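Local coordinates for putative polysaccharide deacetylase (Bdellovibrio bacteriovorus HD100, PDB 5JP6), which probably acts as a zinc-dependent peptidoglycan deacetylase of carbohydrate esterase family 4, at residues A137-D148 against R189-K197; P179-L188 against A213-H222. The protein carries 1 engineered substitution. All coordinates share one frame; numbering follows the deposited sequence.

Contact 1 (A137-D148 against R189-K197); sequences AVQSRNSFRFPD and RALKEVNAK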
loop_
_atom_site.group_PDB
_atom_site.type_symbol
_atom_site.label_atom_id
_atom_site.label_comp_id
_atom_site.label_asym_id
_atom_site.label_seq_id
_atom_site.Cartn_x
_atom_site.Cartn_y
_atom_site.Cartn_z
ATOM N N ALA A 137 8.234 5.197 -16.455
ATOM C CA ALA A 137 9.408 4.389 -16.165
ATOM C C ALA A 137 10.620 5.259 -16.258
ATOM O O ALA A 137 11.000 5.714 -17.343
ATOM C CB ALA A 137 9.510 3.185 -17.106
ATOM N N VAL A 138 11.176 5.565 -15.103
ATOM C CA VAL A 138 12.358 6.371 -15.032
ATOM C C VAL A 138 13.397 5.550 -14.301
ATOM O O VAL A 138 13.091 4.769 -13.345
ATOM C CB VAL A 138 12.112 7.774 -14.403
ATOM C CG1 VAL A 138 11.033 8.483 -15.196
ATOM C CG2 VAL A 138 11.739 7.702 -12.920
ATOM N N GLN A 139 14.610 5.677 -14.834
ATOM C CA GLN A 139 15.813 5.189 -14.193
ATOM C C GLN A 139 16.296 6.361 -13.344
ATOM O O GLN A 139 16.680 7.445 -13.831
ATOM C CB GLN A 139 16.878 4.706 -15.193
ATOM C CG GLN A 139 18.187 4.264 -14.526
ATOM C CD GLN A 139 19.283 3.946 -15.527
ATOM O OE1 GLN A 139 20.381 4.509 -15.480
ATOM N NE2 GLN A 139 18.986 3.052 -16.447
ATOM N N SER A 140 16.252 6.142 -12.065
ATOM C CA SER A 140 16.698 7.189 -11.123
ATOM C C SER A 140 18.210 7.298 -11.222
ATOM O O SER A 140 18.889 6.511 -11.904
ATOM C CB SER A 140 16.286 6.877 -9.683
ATOM O OG SER A 140 17.106 5.926 -9.157
ATOM N N ARG A 141 18.731 8.292 -10.506
ATOM C CA ARG A 141 20.152 8.524 -10.435
ATOM C C ARG A 141 20.887 7.527 -9.571
ATOM O O ARG A 141 22.099 7.593 -9.484
ATOM C CB ARG A 141 20.389 9.938 -9.877
ATOM C CG ARG A 141 19.909 11.038 -10.823
ATOM C CD ARG A 141 20.009 12.415 -10.199
ATOM N NE ARG A 141 19.269 13.393 -11.002
ATOM C CZ ARG A 141 18.915 14.621 -10.607
ATOM N NH1 ARG A 141 19.227 15.083 -9.398
ATOM N NH2 ARG A 141 18.244 15.405 -11.439
ATOM N N ASN A 142 20.149 6.621 -8.905
ATOM C CA ASN A 142 20.794 5.651 -7.996
ATOM C C ASN A 142 21.656 4.687 -8.749
ATOM O O ASN A 142 21.165 4.001 -9.629
ATOM C CB ASN A 142 19.762 4.874 -7.171
ATOM C CG ASN A 142 19.138 5.688 -6.081
ATOM O OD1 ASN A 142 19.714 6.682 -5.636
ATOM N ND2 ASN A 142 17.945 5.204 -5.553
ATOM N N SER A 143 22.923 4.610 -8.372
ATOM C CA SER A 143 23.861 3.631 -8.973
ATOM C C SER A 143 24.709 3.039 -7.866
ATOM O O SER A 143 25.936 3.057 -7.902
ATOM C CB SER A 143 24.740 4.277 -10.017
ATOM O OG SER A 143 25.170 5.473 -9.477
ATOM N N PHE A 144 24.026 2.502 -6.888
ATOM C CA PHE A 144 24.622 1.689 -5.821
ATOM C C PHE A 144 23.820 0.407 -5.752
ATOM O O PHE A 144 22.738 0.318 -6.336
ATOM C CB PHE A 144 24.642 2.400 -4.452
ATOM C CG PHE A 144 23.286 2.664 -3.875
ATOM C CD1 PHE A 144 22.591 3.853 -4.167
ATOM C CD2 PHE A 144 22.670 1.705 -3.086
ATOM C CE1 PHE A 144 21.312 4.059 -3.671
ATOM C CE2 PHE A 144 21.421 1.931 -2.547
ATOM C CZ PHE A 144 20.739 3.095 -2.821
ATOM N N ARG A 145 24.317 -0.540 -4.983
ATOM C CA ARG A 145 23.671 -1.830 -4.868
ATOM C C ARG A 145 23.695 -2.267 -3.403
ATOM O O ARG A 145 24.784 -2.378 -2.821
ATOM C CB ARG A 145 24.418 -2.836 -5.732
ATOM C CG ARG A 145 23.899 -4.252 -5.719
ATOM C CD ARG A 145 24.774 -5.124 -6.613
ATOM N NE ARG A 145 24.255 -6.482 -6.750
ATOM C CZ ARG A 145 24.418 -7.455 -5.848
ATOM N NH1 ARG A 145 25.081 -7.230 -4.714
ATOM N NH2 ARG A 145 23.901 -8.666 -6.073
ATOM N N PHE A 146 22.537 -2.491 -2.797
ATOM C CA PHE A 146 22.482 -3.120 -1.488
ATOM C C PHE A 146 22.969 -4.591 -1.694
ATOM O O PHE A 146 22.632 -5.243 -2.696
ATOM C CB PHE A 146 21.036 -3.144 -0.912
ATOM C CG PHE A 146 20.517 -1.804 -0.428
ATOM C CD1 PHE A 146 21.030 -1.228 0.742
ATOM C CD2 PHE A 146 19.486 -1.119 -1.101
ATOM C CE1 PHE A 146 20.533 -0.032 1.212
ATOM C CE2 PHE A 146 19.022 0.099 -0.604
ATOM C CZ PHE A 146 19.546 0.630 0.533
ATOM N N PRO A 147 23.737 -5.125 -0.731
ATOM C CA PRO A 147 24.061 -6.561 -0.800
ATOM C C PRO A 147 22.844 -7.430 -0.663
ATOM O O PRO A 147 21.856 -7.042 -0.033
ATOM C CB PRO A 147 25.001 -6.782 0.401
ATOM C CG PRO A 147 24.764 -5.637 1.327
ATOM C CD PRO A 147 24.176 -4.493 0.537
ATOM N N ASP A 148 22.885 -8.629 -1.244
ATOM C CA ASP A 148 21.863 -9.594 -0.899
ATOM C C ASP A 148 21.841 -9.846 0.614
ATOM O O ASP A 148 22.889 -9.982 1.270
ATOM C CB ASP A 148 22.137 -10.941 -1.575
ATOM C CG ASP A 148 22.015 -10.903 -3.100
ATOM O OD1 ASP A 148 21.279 -10.066 -3.658
ATOM O OD2 ASP A 148 22.687 -11.755 -3.736
ATOM N N ARG A 189 10.657 -0.784 -9.929
ATOM C CA ARG A 189 11.824 -0.234 -10.641
ATOM C C ARG A 189 12.831 0.310 -9.646
ATOM O O ARG A 189 14.030 0.069 -9.759
ATOM C CB ARG A 189 11.418 0.873 -11.599
ATOM C CG ARG A 189 10.621 0.371 -12.781
ATOM C CD ARG A 189 10.428 1.449 -13.807
ATOM N NE ARG A 189 9.419 2.447 -13.423
ATOM C CZ ARG A 189 8.109 2.359 -13.661
ATOM N NH1 ARG A 189 7.591 1.287 -14.234
ATOM N NH2 ARG A 189 7.303 3.346 -13.298
ATOM N N ALA A 190 12.322 1.010 -8.651
ATOM C CA ALA A 190 13.207 1.630 -7.648
ATOM C C ALA A 190 13.959 0.561 -6.848
ATOM O O ALA A 190 15.169 0.660 -6.619
ATOM C CB ALA A 190 12.415 2.530 -6.724
ATOM N N LEU A 191 13.246 -0.473 -6.442
ATOM C CA LEU A 191 13.862 -1.562 -5.695
ATOM C C LEU A 191 14.915 -2.269 -6.517
ATOM O O LEU A 191 16.021 -2.557 -6.038
ATOM C CB LEU A 191 12.797 -2.545 -5.205
ATOM C CG LEU A 191 11.806 -2.023 -4.170
ATOM C CD1 LEU A 191 10.642 -2.987 -4.005
ATOM C CD2 LEU A 191 12.453 -1.797 -2.814
ATOM N N LYS A 192 14.555 -2.595 -7.751
ATOM C CA LYS A 192 15.423 -3.382 -8.601
ATOM C C LYS A 192 16.741 -2.656 -8.896
ATOM O O LYS A 192 17.813 -3.293 -8.955
ATOM C CB LYS A 192 14.730 -3.802 -9.891
ATOM C CG LYS A 192 15.564 -4.746 -10.750
ATOM C CD LYS A 192 14.784 -5.225 -11.966
ATOM C CE LYS A 192 15.691 -6.100 -12.821
ATOM N NZ LYS A 192 15.142 -6.420 -14.168
ATOM N N GLU A 193 16.667 -1.336 -9.120
ATOM C CA GLU A 193 17.854 -0.522 -9.440
ATOM C C GLU A 193 18.967 -0.666 -8.411
ATOM O O GLU A 193 20.158 -0.504 -8.755
ATOM C CB GLU A 193 17.504 1.017 -9.436
ATOM C CG GLU A 193 16.775 1.460 -10.599
ATOM C CD GLU A 193 16.323 2.916 -10.511
ATOM O OE1 GLU A 193 16.134 3.608 -9.428
ATOM O OE2 GLU A 193 16.065 3.329 -11.594
ATOM N N VAL A 194 18.567 -0.904 -7.157
ATOM C CA VAL A 194 19.522 -0.962 -6.052
ATOM C C VAL A 194 19.594 -2.359 -5.399
ATOM O O VAL A 194 20.145 -2.522 -4.298
ATOM C CB VAL A 194 19.229 0.148 -5.017
ATOM C CG1 VAL A 194 19.353 1.519 -5.662
ATOM C CG2 VAL A 194 17.860 -0.049 -4.346
ATOM N N ASN A 195 19.024 -3.359 -6.070
ATOM C CA ASN A 195 19.056 -4.761 -5.592
ATOM C C ASN A 195 18.347 -4.953 -4.268
ATOM O O ASN A 195 18.703 -5.839 -3.529
ATOM C CB ASN A 195 20.479 -5.291 -5.522
ATOM C CG ASN A 195 20.548 -6.774 -5.272
ATOM O OD1 ASN A 195 19.848 -7.548 -5.923
ATOM N ND2 ASN A 195 21.376 -7.189 -4.314
ATOM N N ALA A 196 17.334 -4.132 -3.990
ATOM C CA ALA A 196 16.542 -4.291 -2.783
ATOM C C ALA A 196 15.379 -5.235 -3.022
ATOM O O ALA A 196 14.708 -5.153 -4.056
ATOM C CB ALA A 196 16.006 -2.962 -2.275
ATOM N N LYS A 197 15.121 -6.106 -2.046
ATOM C CA LYS A 197 13.945 -6.977 -2.093
ATOM C C LYS A 197 13.005 -6.508 -0.996
ATOM O O LYS A 197 13.429 -5.908 -0.018
ATOM C CB LYS A 197 14.348 -8.434 -1.874
ATOM C CG LYS A 197 15.353 -8.944 -2.889
ATOM C CD LYS A 197 14.790 -8.950 -4.298
ATOM C CE LYS A 197 15.775 -9.584 -5.287
ATOM N NZ LYS A 197 17.078 -8.830 -5.384
HETATM O O HOH W 1 9.571 5.167 -12.065
HETATM O O HOH W 2 16.038 3.358 -6.665
HETATM O O HOH W 3 19.402 -6.776 -1.157
HETATM O O HOH W 4 18.600 -9.753 -3.086
HETATM O O HOH W 5 20.663 -10.138 -6.428
#
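Both carboxylate oxygens of Glu193 hold Ser140. Glu193 OE2 accepts from Ser140 N at 2.9 Å on its syn side, whereas Ser140 OG donates to Glu193 OE1 at 2.5 Å from above the carboxylate plane. That hydroxyl also accepts from Asn142 N, an ST turn. Water 2 donates to Glu193 OE1 and Ala190 O and accepts from Asn142 ND2. A second hydrogen-bonded group centres on Asn195, the positive-phi residue of the Schellman motif ending the helix. With CG anti to the backbone N (chi1 -170°), Asn195 ND2 reaches Phe146 O at 2.8 Å and Asp148 OD1 at 3.0 Å, both near the amide plane, which fixes the amide's rotation. Phe146 N donates to Val194 O at 2.8 Å.

The Arg145 guanidinium stacks on the Asn195 amide, planes 19° apart. Ala137 CA lies over one guanidinium face of Arg189, toward its rim, 3.4 Å from Arg189 NE.

Val194 splits its methyls between two rings: CG1 makes a CH-pi contact 3.8 Å from the Phe144 centroid, and CG2 packs against Phe146 CD2.

The loop 137-148 thus wraps the C-terminal end of helix 183-193. Helix 339-354 borders it, Asn142 ND2 bonding Pro346 O and Phe144 stacking on Tyr353, while Phe146 reaches Val359 of strand 358-364.

Contact 2 (P179-L188 against A213-H222); sequences PHGLYTDAIL and ALKRVAADGH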
loop_
_atom_site.group_PDB
_atom_site.type_symbol
_atom_site.label_atom_id
_atom_site.label_comp_id
_atom_site.label_asym_id
_atom_site.label_seq_id
_atom_site.Cartn_x
_atom_site.Cartn_y
_atom_site.Cartn_z
ATOM N N PRO A 179 -1.461 -5.110 -5.553
ATOM C CA PRO A 179 -0.761 -4.166 -6.423
ATOM C C PRO A 179 -1.668 -3.101 -7.011
ATOM O O PRO A 179 -2.850 -3.360 -7.283
ATOM C CB PRO A 179 -0.243 -5.079 -7.544
ATOM C CG PRO A 179 -1.214 -6.207 -7.580
ATOM C CD PRO A 179 -1.648 -6.411 -6.181
ATOM N N HIS A 180 -1.089 -1.927 -7.233
ATOM C CA HIS A 180 -1.749 -0.879 -8.031
ATOM C C HIS A 180 -1.354 -1.067 -9.501
ATOM O O HIS A 180 -0.331 -1.663 -9.801
ATOM C CB HIS A 180 -1.329 0.511 -7.527
ATOM C CG HIS A 180 -2.144 1.646 -8.088
ATOM N ND1 HIS A 180 -1.772 2.360 -9.220
ATOM C CD2 HIS A 180 -3.333 2.144 -7.706
ATOM C CE1 HIS A 180 -2.690 3.274 -9.465
ATOM N NE2 HIS A 180 -3.653 3.147 -8.574
ATOM N N GLY A 181 -2.180 -0.569 -10.423
ATOM C CA GLY A 181 -1.895 -0.683 -11.830
ATOM C C GLY A 181 -0.727 0.123 -12.374
ATOM O O GLY A 181 -0.190 -0.229 -13.421
ATOM N N LEU A 182 -0.330 1.177 -11.644
ATOM C CA LEU A 182 0.806 2.008 -12.007
ATOM C C LEU A 182 1.882 2.085 -10.946
ATOM O O LEU A 182 3.056 1.900 -11.264
ATOM C CB LEU A 182 0.341 3.446 -12.266
ATOM C CG LEU A 182 -0.547 3.670 -13.468
ATOM C CD1 LEU A 182 -1.098 5.104 -13.503
ATOM C CD2 LEU A 182 0.241 3.344 -14.737
ATOM N N TYR A 183 1.498 2.362 -9.694
ATOM C CA TYR A 183 2.513 2.750 -8.720
ATOM C C TYR A 183 3.415 1.602 -8.308
ATOM O O TYR A 183 4.597 1.818 -7.978
ATOM C CB TYR A 183 1.920 3.391 -7.469
ATOM C CG TYR A 183 0.754 4.335 -7.671
ATOM C CD1 TYR A 183 0.658 5.220 -8.748
ATOM C CD2 TYR A 183 -0.239 4.383 -6.704
ATOM C CE1 TYR A 183 -0.447 6.055 -8.881
ATOM C CE2 TYR A 183 -1.331 5.213 -6.820
ATOM C CZ TYR A 183 -1.430 6.055 -7.923
ATOM O OH TYR A 183 -2.548 6.854 -8.057
ATOM N N THR A 184 2.865 0.401 -8.291
ATOM C CA THR A 184 3.635 -0.736 -7.862
ATOM C C THR A 184 4.837 -0.951 -8.789
ATOM O O THR A 184 5.942 -1.232 -8.319
ATOM C CB THR A 184 2.728 -2.003 -7.765
ATOM O OG1 THR A 184 1.727 -1.776 -6.781
ATOM C CG2 THR A 184 3.559 -3.215 -7.398
ATOM N N ASP A 185 4.621 -0.804 -10.108
ATOM C CA ASP A 185 5.718 -0.956 -11.059
ATOM C C ASP A 185 6.803 0.107 -10.774
ATOM O O ASP A 185 7.974 -0.176 -10.907
ATOM C CB ASP A 185 5.221 -0.913 -12.508
ATOM C CG ASP A 185 4.496 -2.158 -12.913
ATOM O OD1 ASP A 185 5.044 -3.245 -12.705
ATOM O OD2 ASP A 185 3.324 -2.016 -13.410
ATOM N N ALA A 186 6.423 1.332 -10.412
ATOM C CA ALA A 186 7.431 2.348 -10.060
ATOM C C ALA A 186 8.248 1.908 -8.829
ATOM O O ALA A 186 9.461 2.042 -8.802
ATOM C CB ALA A 186 6.788 3.703 -9.806
ATOM N N ILE A 187 7.567 1.358 -7.831
ATOM C CA ILE A 187 8.234 0.837 -6.651
ATOM C C ILE A 187 9.181 -0.327 -7.055
ATOM O O ILE A 187 10.348 -0.378 -6.622
ATOM C CB ILE A 187 7.227 0.524 -5.527
ATOM C CG1 ILE A 187 6.715 1.840 -4.892
ATOM C CG2 ILE A 187 7.854 -0.409 -4.500
ATOM C CD1 ILE A 187 5.439 1.704 -4.106
ATOM N N LEU A 188 8.708 -1.226 -7.916
ATOM C CA LEU A 188 9.549 -2.331 -8.399
ATOM C C LEU A 188 10.809 -1.812 -9.087
ATOM O O LEU A 188 11.897 -2.337 -8.879
ATOM C CB LEU A 188 8.786 -3.242 -9.348
ATOM C CG LEU A 188 7.664 -4.066 -8.751
ATOM C CD1 LEU A 188 6.952 -4.881 -9.809
ATOM C CD2 LEU A 188 8.171 -5.003 -7.649
ATOM N N ALA A 213 0.373 -7.026 -12.917
ATOM C CA ALA A 213 1.260 -6.318 -12.013
ATOM C C ALA A 213 1.754 -7.248 -10.910
ATOM O O ALA A 213 2.933 -7.224 -10.573
ATOM C CB ALA A 213 0.584 -5.082 -11.424
ATOM N N LEU A 214 0.874 -8.105 -10.389
ATOM C CA LEU A 214 1.302 -9.045 -9.356
ATOM C C LEU A 214 2.395 -9.993 -9.907
ATOM O O LEU A 214 3.368 -10.303 -9.225
ATOM C CB LEU A 214 0.132 -9.833 -8.784
ATOM C CG LEU A 214 0.473 -10.628 -7.525
ATOM C CD1 LEU A 214 0.647 -9.703 -6.328
ATOM C CD2 LEU A 214 -0.608 -11.678 -7.266
ATOM N N LYS A 215 2.195 -10.462 -11.141
ATOM C CA LYS A 215 3.201 -11.296 -11.761
ATOM C C LYS A 215 4.561 -10.595 -11.883
ATOM O O LYS A 215 5.601 -11.237 -11.737
ATOM C CB LYS A 215 2.725 -11.809 -13.093
ATOM C CG LYS A 215 1.536 -12.777 -13.018
ATOM C CD LYS A 215 1.177 -13.296 -14.399
ATOM C CE LYS A 215 -0.048 -14.175 -14.304
ATOM N NZ LYS A 215 -0.363 -14.732 -15.640
ATOM N N ARG A 216 4.564 -9.290 -12.164
ATOM C CA ARG A 216 5.833 -8.554 -12.206
ATOM C C ARG A 216 6.470 -8.449 -10.852
ATOM O O ARG A 216 7.694 -8.532 -10.759
ATOM C CB ARG A 216 5.654 -7.171 -12.832
ATOM C CG ARG A 216 5.176 -7.273 -14.312
ATOM C CD ARG A 216 5.152 -5.911 -15.005
ATOM N NE ARG A 216 4.093 -5.015 -14.554
ATOM C CZ ARG A 216 2.873 -4.990 -15.061
ATOM N NH1 ARG A 216 2.530 -5.868 -15.996
ATOM N NH2 ARG A 216 1.975 -4.113 -14.627
ATOM N N VAL A 217 5.672 -8.272 -9.796
ATOM C CA VAL A 217 6.233 -8.282 -8.438
ATOM C C VAL A 217 6.916 -9.641 -8.203
ATOM O O VAL A 217 8.058 -9.686 -7.741
ATOM C CB VAL A 217 5.158 -8.037 -7.348
ATOM C CG1 VAL A 217 5.743 -8.167 -5.946
ATOM C CG2 VAL A 217 4.445 -6.693 -7.525
ATOM N N ALA A 218 6.211 -10.729 -8.523
ATOM C CA ALA A 218 6.729 -12.089 -8.322
ATOM C C ALA A 218 8.060 -12.290 -9.093
ATOM O O ALA A 218 9.036 -12.844 -8.566
ATOM C CB ALA A 218 5.716 -13.135 -8.711
ATOM N N ALA A 219 8.088 -11.838 -10.348
ATOM C CA ALA A 219 9.235 -12.069 -11.199
ATOM C C ALA A 219 10.504 -11.341 -10.693
ATOM O O ALA A 219 11.608 -11.728 -11.063
ATOM C CB ALA A 219 8.920 -11.679 -12.621
ATOM N N ASP A 220 10.314 -10.292 -9.884
ATOM C CA ASP A 220 11.412 -9.498 -9.359
ATOM C C ASP A 220 11.956 -10.065 -8.041
ATOM O O ASP A 220 12.838 -9.463 -7.450
ATOM C CB ASP A 220 11.057 -8.000 -9.238
ATOM C CG ASP A 220 11.187 -7.228 -10.568
ATOM O OD1 ASP A 220 11.443 -7.865 -11.642
ATOM O OD2 ASP A 220 10.985 -5.989 -10.515
ATOM N N GLY A 221 11.451 -11.221 -7.589
ATOM C CA GLY A 221 12.042 -11.944 -6.449
ATOM C C GLY A 221 11.527 -11.558 -5.075
ATOM O O GLY A 221 12.053 -12.003 -4.065
ATOM N N HIS A 222 10.445 -10.789 -5.038
ATOM C CA HIS A 222 9.927 -10.324 -3.767
ATOM C C HIS A 222 9.057 -11.393 -3.099
ATOM O O HIS A 222 8.570 -12.325 -3.741
ATOM C CB HIS A 222 9.141 -9.040 -3.982
ATOM C CG HIS A 222 9.936 -7.967 -4.640
ATOM N ND1 HIS A 222 11.019 -7.364 -4.049
ATOM C CD2 HIS A 222 9.823 -7.426 -5.872
ATOM C CE1 HIS A 222 11.528 -6.474 -4.886
ATOM N NE2 HIS A 222 10.808 -6.487 -5.992
HETATM O O HOH W 6 -0.666 -2.808 -14.689
HETATM O O HOH W 7 11.853 -5.017 -8.152
#
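Helix segments 183-188 and 213-219 run nearly parallel, their directions 13° apart and their axes 10.0 Å apart at closest approach. On one flank of the interface Arg216 grips Asp185 side-on with two nitrogens. Arg216 NE donates to Asp185 OD1 at 2.7 Å, with the oxygen in the guanidinium plane, and Arg216 NH2 donates to the syn lone pair of Asp185 OD2 at 2.8 Å. The bend of the arginine chain at chi3, -71°, brings NE and NH2 round to face the carboxylate, while a guanidinium face rests over Ala213 CA. Water 6 links NH2 to Gly181 O.

Apolar branches fill the buried middle. Leu188 CD1 settles against the backbone of the facing helix, 3.6 Å from Val217 N, and Leu188 CD2 meets His222 CD2 at 3.4 Å. His222 NE2 shares water 7 with Leu188 O and Asp220 OD2, and ND1 is hydrogen-bonded to Ala198 N. Val217 CG2 touches Thr184 CG2 at 3.6 Å, the methyl side of a threonine whose hydroxyl accepts from His180 N and is bonded to Asp336. Pro179, after a cis peptide bond, sets CB against Ala213 CB at 4.0 Å.

Helices 183-193 and 211-219 each connect neighbouring parallel strands (170-176, 199-202, 223-227), successive beta-alpha-beta crossovers in the parallel sheet of the NodB homology domain, the second also containing helix 204-209. Pro179 closely follows the zinc ligand Asp177, its side chain about 12 Å from the zinc ion.

In the fold
Helix 183-193 serves both contacts, its N-terminal half in contact 2 and its C-terminal end in contact 1, with contact centres about 14 Å apart. Contact 2 is the more central, its centre about 12 Å from the centre of the chain, against about 19 Å for contact 1, and is largely buried; contact 1 is partly exposed. Their chemistry follows: aliphatic helix-to-helix packing beside one bidentate salt bridge in contact 2, against a mixture in contact 1 of side-chain-to-backbone hydrogen bonds and bridging waters round a valine set between two phenylalanines. The two meet where His222 touches Leu191, Ala196 and Lys197. One end of contact 2, at Pro179, approaches the zinc site without reaching it, whereas contact 1 lies away from it.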